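NikO protein (Streptomyces tendae, PDB 4FQD) is an enolpyruvyl transferase of the EPSP synthase family, MurA subfamily, essential in the biosynthesis of nikkomycin. Local coordinates at residues A[235-238]-A[242-245]; A[199-204]-A[222-227]; A[148-153]-A[177-182]. The protein carries 4 engineered substitutions. All coordinates share one frame; numbering follows the deposited sequence.

In the fold
All three contacts sit in the same part of the chain, on the same side of its centre, within the beta/alpha inverse barrel fold of this family. Along the sequence they come in the order contact 3, contact 2, contact 1. Contact 2, between helices 192-204 and 219-231, lies in the middle: its centre is about 10 Å from that of contact 1 and about 15 Å from that of contact 3. Contacts 1 and 3 do not touch. Trp243 and Ile245 of contact 1 rest on contact 2, while Phe151, Met148 and Met177 of contact 3 pack on helix 192-204. Helix 192-204 thus packs between the hairpin of strands 235-239 and 242-248 and the residues at the end of helix 142-149 and after strand 174-176.

Contact 1 of 3, residues A[235-238]-A[242-245]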
loop_
_atom_site.group_PDB
_atom_site.type_symbol
_atom_site.label_atom_id
_atom_site.label_comp_id
_atom_site.label_asym_id
_atom_site.label_seq_id
_atom_site.Cartn_x
_atom_site.Cartn_y
_atom_site.Cartn_z
ATOM N N ILE A 235 11.014 -21.626 25.400
ATOM C CA ILE A 235 11.079 -20.592 24.377
ATOM C C ILE A 235 11.067 -19.198 25.012
ATOM O O ILE A 235 10.168 -18.855 25.783
ATOM C CB ILE A 235 9.907 -20.731 23.386
ATOM C CG1 ILE A 235 9.937 -22.115 22.730
ATOM C CG2 ILE A 235 9.974 -19.646 22.333
ATOM C CD1 ILE A 235 8.810 -22.344 21.756
ATOM N N GLU A 236 12.068 -18.393 24.679
ATOM C CA GLU A 236 12.254 -17.106 25.334
ATOM C C GLU A 236 12.188 -15.928 24.371
ATOM O O GLU A 236 12.804 -15.950 23.311
ATOM C CB GLU A 236 13.592 -17.110 26.067
ATOM C CG GLU A 236 14.036 -15.778 26.614
ATOM C CD GLU A 236 15.441 -15.848 27.179
ATOM O OE1 GLU A 236 16.049 -16.941 27.162
ATOM O OE2 GLU A 236 15.942 -14.804 27.640
ATOM N N PHE A 237 11.433 -14.901 24.749
ATOM C CA PHE A 237 11.361 -13.671 23.970
ATOM C C PHE A 237 12.399 -12.685 24.499
ATOM O O PHE A 237 12.069 -11.780 25.267
ATOM C CB PHE A 237 9.966 -13.059 24.068
ATOM C CG PHE A 237 8.884 -13.903 23.448
ATOM C CD1 PHE A 237 9.194 -14.969 22.614
ATOM C CD2 PHE A 237 7.553 -13.624 23.697
ATOM C CE1 PHE A 237 8.190 -15.737 22.049
ATOM C CE2 PHE A 237 6.548 -14.385 23.135
ATOM C CZ PHE A 237 6.867 -15.444 22.309
ATOM N N ALA A 238 13.653 -12.877 24.094
ATOM C CA ALA A 238 14.767 -12.045 24.550
ATOM C C ALA A 238 14.604 -10.583 24.153
ATOM O O ALA A 238 14.912 -9.680 24.932
ATOM C CB ALA A 238 16.081 -12.593 24.014
ATOM N N THR A 242 13.615 -10.957 18.779
ATOM C CA THR A 242 14.524 -12.061 19.070
ATOM C C THR A 242 13.865 -13.164 19.891
ATOM O O THR A 242 13.475 -12.950 21.038
ATOM C CB THR A 242 15.784 -11.578 19.811
ATOM O OG1 THR A 242 16.469 -10.606 19.012
ATOM C CG2 THR A 242 16.717 -12.748 20.092
ATOM N N TRP A 243 13.750 -14.345 19.293
ATOM C CA TRP A 243 13.216 -15.510 19.986
ATOM C C TRP A 243 14.305 -16.558 20.174
ATOM O O TRP A 243 14.981 -16.941 19.219
ATOM C CB TRP A 243 12.037 -16.108 19.217
ATOM C CG TRP A 243 10.808 -15.253 19.237
ATOM C CD1 TRP A 243 10.679 -14.018 19.804
ATOM C CD2 TRP A 243 9.535 -15.568 18.674
ATOM N NE1 TRP A 243 9.404 -13.545 19.625
ATOM C CE2 TRP A 243 8.675 -14.484 18.928
ATOM C CE3 TRP A 243 9.027 -16.668 17.968
ATOM C CZ2 TRP A 243 7.350 -14.455 18.513
ATOM C CZ3 TRP A 243 7.709 -16.643 17.553
ATOM C CH2 TRP A 243 6.884 -15.545 17.826
ATOM N N VAL A 244 14.470 -17.014 21.410
ATOM C CA VAL A 244 15.506 -17.987 21.735
ATOM C C VAL A 244 14.898 -19.300 22.217
ATOM O O VAL A 244 14.153 -19.328 23.196
ATOM C CB VAL A 244 16.464 -17.445 22.815
ATOM C CG1 VAL A 244 17.478 -18.506 23.208
ATOM C CG2 VAL A 244 17.162 -16.186 22.324
ATOM N N ILE A 245 15.219 -20.386 21.522
ATOM C CA ILE A 245 14.734 -21.705 21.905
ATOM C C ILE A 245 15.857 -22.553 22.489
ATOM O O ILE A 245 16.724 -23.038 21.762
ATOM C CB ILE A 245 14.124 -22.468 20.710
ATOM C CG1 ILE A 245 13.062 -21.620 20.006
ATOM C CG2 ILE A 245 13.545 -23.800 21.170
ATOM C CD1 ILE A 245 13.547 -20.979 18.724
#
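Val244 O draws in two donors from the facing strand: Glu236 N makes a hydrogen bond to it at 2.7 Å, and the CA-H of Ile235 adds a weaker contact, Ile235 CA to Val244 O 3.5 Å. The return bond, Val244 N to Glu236 O, is also 2.7 Å and nearly straight at 174°, and lies in the carbonyl plane. This is the hydrogen-bonded pair of an antiparallel beta hairpin whose first strand, 235-239, is an edge strand of a four-stranded mixed sheet in the beta/alpha inverse barrel. On the face carrying Ile235 and Ile245, Phe237 and Trp243 run side by side as an offset stack. Both rings are swung beside their own backbone N (chi1 -70° for Trp243), which lays the phenyl ring over the five-membered ring of the indole, centroids 4.1 Å apart and planes tilted by 21°. Phe237 CD1 comes to 3.3 Å from Trp243 CD1. Arg229 adds a cation-pi contact to Phe237 and bonds to Ile235 O. The CG1 atoms of Ile235 and Ile245 meet at 4.2 Å. On the other face, Glu236 OE1 is hydrogen-bonded to His246 NE2. Ala238 CB rests 4.1 Å from Val244 CG2.

Contact 2 of 3, residues A[199-204]-A[222-227]; sequences ALLMGA and TDMVTV
Met224 and Leu200 run antiparallel alongside one another, and the methyl of the methionine reaches the base of the leucine: Met224 CE lies 3.7 Å from Leu200 CB and 3.9 Å from Leu200 CD1. Met224 leaves its helix fully stretched, with CG anti to the backbone N (chi1 -173°), and bends only at the sulfur, where chi3 of 68° turns CE toward Leu200. The sulfur itself faces the other leucine. Leu201 stands at about a right angle to Met224 and presents its branch, CD2 at 3.8 Å and CG at 3.9 Å from Met224 SD. Leu200 then slants across Val225, its CD1 touching Val225 CG2 at 3.8 Å. The segments 199-204 and 222-227 run 13° from parallel with their axes 11.1 Å apart at the closest, a separation spanned mainly by Met224 and the two leucines. Both helices pack inside the beta/alpha inverse barrel, against its sheet: strand 242-248 touches Leu200 and Val225, and helix 34-44 touches Leu201 and Met224. No hydrogen bond crosses between the segments, and all four touching residues are buried, so the attraction is dispersion and hydrophobic burial, with the thioether sulfur supplying a soft, polarisable surface for Leu201.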
loop_
_atom_site.group_PDB
_atom_site.type_symbol
_atom_site.label_atom_id
_atom_site.label_comp_id
_atom_site.label_asym_id
_atom_site.label_seq_id
_atom_site.Cartn_x
_atom_site.Cartn_y
_atom_site.Cartn_z
ATOM N N ALA A 199 11.165 -23.614 11.694
ATOM C CA ALA A 199 12.340 -23.310 12.505
ATOM C C ALA A 199 12.062 -23.468 13.996
ATOM O O ALA A 199 12.909 -23.960 14.742
ATOM C CB ALA A 199 12.841 -21.909 12.206
ATOM N N LEU A 200 10.878 -23.044 14.423
ATOM C CA LEU A 200 10.478 -23.185 15.818
ATOM C C LEU A 200 10.369 -24.652 16.212
ATOM O O LEU A 200 10.862 -25.058 17.265
ATOM C CB LEU A 200 9.150 -22.475 16.073
ATOM C CG LEU A 200 9.245 -21.021 16.528
ATOM C CD1 LEU A 200 7.866 -20.398 16.585
ATOM C CD2 LEU A 200 9.922 -20.942 17.886
ATOM N N LEU A 201 9.721 -25.440 15.360
ATOM C CA LEU A 201 9.576 -26.871 15.594
ATOM C C LEU A 201 10.935 -27.559 15.624
ATOM O O LEU A 201 11.206 -28.377 16.503
ATOM C CB LEU A 201 8.686 -27.503 14.522
ATOM C CG LEU A 201 7.199 -27.144 14.573
ATOM C CD1 LEU A 201 6.477 -27.667 13.342
ATOM C CD2 LEU A 201 6.563 -27.693 15.840
ATOM N N MET A 202 11.787 -27.217 14.661
ATOM C CA MET A 202 13.129 -27.784 14.585
ATOM C C MET A 202 13.961 -27.402 15.802
ATOM O O MET A 202 14.767 -28.194 16.287
ATOM C CB MET A 202 13.837 -27.328 13.307
ATOM C CG MET A 202 13.253 -27.905 12.028
ATOM S SD MET A 202 13.308 -29.706 11.984
ATOM C CE MET A 202 15.074 -29.997 12.053
ATOM N N GLY A 203 13.760 -26.183 16.292
ATOM C CA GLY A 203 14.492 -25.695 17.446
ATOM C C GLY A 203 14.152 -26.444 18.720
ATOM O O GLY A 203 15.000 -26.608 19.596
ATOM N N ALA A 204 12.910 -26.905 18.818
ATOM C CA ALA A 204 12.442 -27.599 20.013
ATOM C C ALA A 204 12.889 -29.059 20.050
ATOM O O ALA A 204 13.066 -29.635 21.123
ATOM C CB ALA A 204 10.928 -27.501 20.126
ATOM N N THR A 222 2.199 -17.630 17.197
ATOM C CA THR A 222 2.129 -17.289 18.618
ATOM C C THR A 222 1.554 -18.415 19.477
ATOM O O THR A 222 2.101 -18.741 20.530
ATOM C CB THR A 222 1.313 -15.993 18.840
ATOM O OG1 THR A 222 2.136 -14.857 18.551
ATOM C CG2 THR A 222 0.821 -15.894 20.279
ATOM N N ASP A 223 0.460 -19.012 19.017
ATOM C CA ASP A 223 -0.191 -20.079 19.770
ATOM C C ASP A 223 0.642 -21.359 19.816
ATOM O O ASP A 223 0.583 -22.102 20.795
ATOM C CB ASP A 223 -1.588 -20.369 19.214
ATOM C CG ASP A 223 -2.568 -19.247 19.497
ATOM O OD1 ASP A 223 -2.291 -18.429 20.400
ATOM O OD2 ASP A 223 -3.617 -19.187 18.821
ATOM N N MET A 224 1.417 -21.614 18.766
ATOM C CA MET A 224 2.281 -22.789 18.743
ATOM C C MET A 224 3.394 -22.651 19.778
ATOM O O MET A 224 3.825 -23.638 20.377
ATOM C CB MET A 224 2.875 -23.019 17.351
ATOM C CG MET A 224 3.639 -24.334 17.233
ATOM S SD MET A 224 4.352 -24.640 15.604
ATOM C CE MET A 224 5.606 -23.368 15.533
ATOM N N VAL A 225 3.853 -21.419 19.982
ATOM C CA VAL A 225 4.848 -21.125 21.005
ATOM C C VAL A 225 4.318 -21.506 22.382
ATOM O O VAL A 225 5.020 -22.127 23.180
ATOM C CB VAL A 225 5.238 -19.631 21.001
ATOM C CG1 VAL A 225 6.049 -19.279 22.241
ATOM C CG2 VAL A 225 6.005 -19.287 19.734
ATOM N N THR A 226 3.069 -21.138 22.647
ATOM C CA THR A 226 2.423 -21.462 23.913
ATOM C C THR A 226 2.291 -22.973 24.092
ATOM O O THR A 226 2.507 -23.500 25.183
ATOM C CB THR A 226 1.031 -20.807 24.019
ATOM O OG1 THR A 226 1.161 -19.386 23.888
ATOM C CG2 THR A 226 0.381 -21.132 25.357
ATOM N N VAL A 227 1.946 -23.666 23.010
ATOM C CA VAL A 227 1.799 -25.117 23.046
ATOM C C VAL A 227 3.134 -25.800 23.333
ATOM O O VAL A 227 3.215 -26.688 24.183
ATOM C CB VAL A 227 1.213 -25.660 21.727
ATOM C CG1 VAL A 227 1.254 -27.182 21.710
ATOM C CG2 VAL A 227 -0.209 -25.158 21.535
#

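Contact 3 of 3, residues A[148-153]-A[177-182]; sequences MGRFGV and MLDYTR
Arg150 NH2 gives a hydrogen bond to Asp179 OD2 at 3.0 Å, part of a salt bridge. The bond is almost straight at 174°, and OD2 sits at the edge of the guanidinium, near its plane, receiving on its anti lone pair, the one away from OD1. The carboxylate is turned well out of the guanidinium plane, by 43°. A water closes the same edge: it accepts from Arg150 NH1 at 2.9 Å and donates to Asp179 OD2, also at 2.9 Å, so this one oxygen is held by both ends of the guanidinium, directly and through water. The Tyr180 side chain points back toward Arg150, its OH 3.0 Å from Arg150 NE. An extended chain from CG to NE carries the arginine across to these partners. With an alanine here, Asp179 is likely to lose its salt-bridge partner across the contact and the water a donor, and a gap would open beside the tyrosine hydroxyl. In the next shell, Asp146 hydrogen-bonds to Tyr180 OH and fixes where it lies, and Thr181 OG1 bonds back to Leu178 O at 2.9 Å, bracing the turn that bears Asp179. Just past Arg150, Gly152, with positive phi, closes a Schellman motif after helix 142-149. Within the inverse barrel, Tyr180 touches His143 and Val147 of helix 142-149 and Ala195 of helix 192-204, while Ile175 of strand 174-176 touches both Arg150 and Tyr180.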
loop_
_atom_site.group_PDB
_atom_site.type_symbol
_atom_site.label_atom_id
_atom_site.label_comp_id
_atom_site.label_asym_id
_atom_site.label_seq_id
_atom_site.Cartn_x
_atom_site.Cartn_y
_atom_site.Cartn_z
ATOM N N MET A 148 15.089 -26.533 7.514
ATOM C CA MET A 148 15.520 -27.793 8.113
ATOM C C MET A 148 16.964 -28.119 7.743
ATOM O O MET A 148 17.674 -28.778 8.503
ATOM C CB MET A 148 14.592 -28.938 7.697
ATOM C CG MET A 148 13.255 -28.942 8.421
ATOM S SD MET A 148 12.164 -30.282 7.908
ATOM C CE MET A 148 11.721 -29.746 6.258
ATOM N N GLY A 149 17.393 -27.647 6.577
ATOM C CA GLY A 149 18.753 -27.856 6.118
ATOM C C GLY A 149 19.785 -27.189 7.009
ATOM O O GLY A 149 20.917 -27.658 7.120
ATOM N N ARG A 150 19.390 -26.094 7.651
ATOM C CA ARG A 150 20.287 -25.372 8.546
ATOM C C ARG A 150 20.472 -26.113 9.863
ATOM O O ARG A 150 21.405 -25.831 10.615
ATOM C CB ARG A 150 19.761 -23.963 8.820
ATOM C CG ARG A 150 19.559 -23.119 7.578
ATOM C CD ARG A 150 19.706 -21.647 7.910
ATOM N NE ARG A 150 19.146 -20.786 6.876
ATOM C CZ ARG A 150 19.240 -19.462 6.881
ATOM N NH1 ARG A 150 19.883 -18.848 7.865
ATOM N NH2 ARG A 150 18.697 -18.750 5.902
ATOM N N PHE A 151 19.575 -27.053 10.141
ATOM C CA PHE A 151 19.660 -27.864 11.351
ATOM C C PHE A 151 20.394 -29.175 11.079
ATOM O O PHE A 151 20.520 -30.019 11.965
ATOM C CB PHE A 151 18.266 -28.148 11.919
ATOM C CG PHE A 151 17.580 -26.937 12.491
ATOM C CD1 PHE A 151 16.891 -26.061 11.669
ATOM C CD2 PHE A 151 17.615 -26.681 13.852
ATOM C CE1 PHE A 151 16.257 -24.949 12.190
ATOM C CE2 PHE A 151 16.980 -25.571 14.381
ATOM C CZ PHE A 151 16.301 -24.704 13.548
ATOM N N GLY A 152 20.870 -29.343 9.849
ATOM C CA GLY A 152 21.653 -30.512 9.490
ATOM C C GLY A 152 20.910 -31.562 8.684
ATOM O O GLY A 152 21.453 -32.632 8.406
ATOM N N VAL A 153 19.672 -31.264 8.306
ATOM C CA VAL A 153 18.870 -32.198 7.519
ATOM C C VAL A 153 19.321 -32.237 6.060
ATOM O O VAL A 153 19.439 -31.198 5.408
ATOM C CB VAL A 153 17.367 -31.853 7.586
ATOM C CG1 VAL A 153 16.568 -32.751 6.654
ATOM C CG2 VAL A 153 16.861 -31.975 9.013
ATOM N N MET A 177 14.801 -14.564 10.101
ATOM C CA MET A 177 13.635 -14.990 9.327
ATOM C C MET A 177 13.353 -14.111 8.114
ATOM O O MET A 177 12.544 -14.471 7.258
ATOM C CB MET A 177 12.396 -15.078 10.219
ATOM C CG MET A 177 12.470 -16.203 11.227
ATOM S SD MET A 177 12.672 -17.781 10.383
ATOM C CE MET A 177 13.910 -18.550 11.404
ATOM N N LEU A 178 14.020 -12.964 8.036
ATOM C CA LEU A 178 13.879 -12.084 6.881
ATOM C C LEU A 178 14.519 -12.706 5.642
ATOM O O LEU A 178 14.317 -12.238 4.521
ATOM C CB LEU A 178 14.484 -10.710 7.167
ATOM C CG LEU A 178 13.822 -9.923 8.299
ATOM C CD1 LEU A 178 14.391 -8.516 8.390
ATOM C CD2 LEU A 178 12.313 -9.887 8.113
ATOM N N ASP A 179 15.290 -13.767 5.859
ATOM C CA ASP A 179 15.863 -14.551 4.775
ATOM C C ASP A 179 14.766 -15.232 3.962
ATOM O O ASP A 179 14.984 -15.637 2.820
ATOM C CB ASP A 179 16.812 -15.609 5.338
ATOM C CG ASP A 179 18.144 -15.028 5.773
ATOM O OD1 ASP A 179 18.251 -13.788 5.896
ATOM O OD2 ASP A 179 19.085 -15.817 5.996
ATOM N N TYR A 180 13.585 -15.350 4.558
ATOM C CA TYR A 180 12.470 -16.033 3.918
ATOM C C TYR A 180 11.308 -15.086 3.631
ATOM O O TYR A 180 10.148 -15.494 3.635
ATOM C CB TYR A 180 12.015 -17.209 4.781
ATOM C CG TYR A 180 13.139 -18.164 5.112
ATOM C CD1 TYR A 180 13.503 -19.172 4.229
ATOM C CD2 TYR A 180 13.847 -18.047 6.301
ATOM C CE1 TYR A 180 14.532 -20.043 4.524
ATOM C CE2 TYR A 180 14.879 -18.913 6.604
ATOM C CZ TYR A 180 15.218 -19.908 5.712
ATOM O OH TYR A 180 16.244 -20.773 6.013
ATOM N N THR A 181 11.634 -13.823 3.378
ATOM C CA THR A 181 10.639 -12.830 2.989
ATOM C C THR A 181 10.997 -12.250 1.625
ATOM O O THR A 181 12.174 -12.152 1.279
ATOM C CB THR A 181 10.553 -11.679 4.011
ATOM O OG1 THR A 181 11.786 -10.949 4.019
ATOM C CG2 THR A 181 10.281 -12.218 5.405
ATOM N N ARG A 182 9.985 -11.873 0.849
ATOM C CA ARG A 182 10.225 -11.262 -0.455
ATOM C C ARG A 182 10.798 -9.859 -0.289
ATOM O O ARG A 182 11.792 -9.504 -0.923
ATOM C CB ARG A 182 8.941 -11.207 -1.285
ATOM C CG ARG A 182 9.123 -10.519 -2.632
ATOM C CD ARG A 182 7.802 -10.305 -3.358
ATOM N NE ARG A 182 7.199 -11.557 -3.808
ATOM C CZ ARG A 182 6.108 -12.096 -3.272
ATOM N NH1 ARG A 182 5.491 -11.489 -2.267
ATOM N NH2 ARG A 182 5.630 -13.239 -3.747
HETATM O O HOH W 1 20.195 -16.110 8.635
#